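Local coordinates for extracellular fatty acid-binding protein (Gallus gallus, PDB 3SAO) that tightly binds bacterial ferric siderophores, long-chain fatty acids and lysophosphatidic acid inside a lipocalin beta-barrel, and may act as an antibacterial factor, at residues 86-89 with 93-96. Residues are numbered along the deposited sequence; the frame is centred on the assembly and turned at random.
Sequences VLDT and SYAV
Tyr94 reaches across to Asp88 with its hydroxyl, and the phenol OH donates to the carboxylate OD2 at 2.6 Å. OD2 sits at the edge of the ring, in its plane; the carboxylate and ring planes are 47° apart, and the hydroxyl meets OD2 from above the carboxylate plane. A chi1 of 77° sets Tyr94 CG between the backbone N and carbonyl carbon and turns the ring toward strand 82-89, where CE2 comes 3.9 Å from Thr89 CA, an oblique approach.

On the other face, Thr89 OG1 donates to Tyr94 O at 2.7 Å, in the carbonyl plane; the hydroxyl is placed there by lying anti to the Thr89 N. The same OG1 packs 3.6 Å from Ala95 CB.

Between these two layers of side chains, the antiparallel backbones are joined by Val96 N to Asp88 O (2.7 Å, nearly straight at 175°) and Leu87 N to Val96 O (2.8 Å). Leu87 and Asp88 thus both face Val96, a classic beta bulge near the end of strand 82-89. The turn of this hairpin is braced by Asp90 OD1, which accepts from the N of both Ser93 and Tyr94, and by a further bond between Thr89 OG1 and Tyr91 N.

Ala95 points into the calyx, against the bound lysophosphatidic acid, and its backbone pairs onward with Tyr114. Asp88, Tyr94 and Val96 lie on the outer side, where helix 122-133 covers them through Ala124, Ile127 and Phe128, while Val96 also touches Met111 and Leu113 of strand 106-115.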
loop_
_atom_site.group_PDB
_atom_site.type_symbol
_atom_site.label_atom_id
_atom_site.label_comp_id
_atom_site.label_asym_id
_atom_site.label_seq_id
_atom_site.Cartn_x
_atom_site.Cartn_y
_atom_site.Cartn_z
ATOM N N VAL A 86 9.783 3.651 -3.512
ATOM C CA VAL A 86 9.876 3.855 -2.091
ATOM C C VAL A 86 10.424 5.267 -1.936
ATOM O O VAL A 86 11.550 5.572 -2.357
ATOM C CB VAL A 86 10.815 2.831 -1.404
ATOM C CG1 VAL A 86 10.804 3.041 0.102
ATOM C CG2 VAL A 86 10.419 1.388 -1.741
ATOM N N LEU A 87 9.619 6.143 -1.365
ATOM C CA LEU A 87 10.021 7.545 -1.193
ATOM C C LEU A 87 10.740 7.789 0.130
ATOM O O LEU A 87 11.581 8.712 0.266
ATOM C CB LEU A 87 8.795 8.442 -1.272
ATOM C CG LEU A 87 7.947 8.437 -2.558
ATOM C CD1 LEU A 87 6.910 9.583 -2.551
ATOM C CD2 LEU A 87 8.809 8.488 -3.794
ATOM N N ASP A 88 10.394 6.969 1.111
ATOM C CA ASP A 88 10.936 7.078 2.454
ATOM C C ASP A 88 10.582 5.837 3.216
ATOM O O ASP A 88 9.453 5.339 3.091
ATOM C CB ASP A 88 10.394 8.281 3.208
ATOM C CG ASP A 88 11.261 8.622 4.434
ATOM O OD1 ASP A 88 12.478 8.655 4.258
ATOM O OD2 ASP A 88 10.750 8.754 5.570
ATOM N N THR A 89 11.531 5.379 4.025
ATOM C CA THR A 89 11.314 4.258 4.930
ATOM C C THR A 89 12.444 4.064 5.944
ATOM O O THR A 89 13.610 4.383 5.672
ATOM C CB THR A 89 11.127 2.916 4.154
ATOM O OG1 THR A 89 10.873 1.876 5.087
ATOM C CG2 THR A 89 12.341 2.565 3.347
ATOM N N SER A 93 9.437 0.127 10.544
ATOM C CA SER A 93 8.252 0.699 11.191
ATOM C C SER A 93 7.210 1.204 10.186
ATOM O O SER A 93 6.022 1.076 10.404
ATOM C CB SER A 93 8.678 1.860 12.088
ATOM O OG SER A 93 8.420 1.534 13.441
ATOM N N TYR A 94 7.673 1.851 9.118
ATOM C CA TYR A 94 6.814 2.502 8.144
ATOM C C TYR A 94 7.516 2.571 6.789
ATOM O O TYR A 94 8.747 2.436 6.715
ATOM C CB TYR A 94 6.460 3.936 8.614
ATOM C CG TYR A 94 7.610 4.898 8.387
ATOM C CD1 TYR A 94 8.687 4.914 9.256
ATOM C CD2 TYR A 94 7.695 5.649 7.234
ATOM C CE1 TYR A 94 9.773 5.719 9.034
ATOM C CE2 TYR A 94 8.775 6.456 6.998
ATOM C CZ TYR A 94 9.820 6.485 7.911
ATOM O OH TYR A 94 10.941 7.243 7.714
ATOM N N ALA A 95 6.751 2.837 5.733
ATOM C CA ALA A 95 7.293 3.177 4.429
ATOM C C ALA A 95 6.259 4.011 3.658
ATOM O O ALA A 95 5.067 3.722 3.707
ATOM C CB ALA A 95 7.629 1.952 3.627
ATOM N N VAL A 96 6.752 4.981 2.901
ATOM C CA VAL A 96 5.952 5.791 1.989
ATOM C C VAL A 96 6.231 5.367 0.547
ATOM O O VAL A 96 7.358 5.419 0.077
ATOM C CB VAL A 96 6.219 7.288 2.151
ATOM C CG1 VAL A 96 5.300 8.103 1.200
ATOM C CG2 VAL A 96 6.017 7.695 3.586
#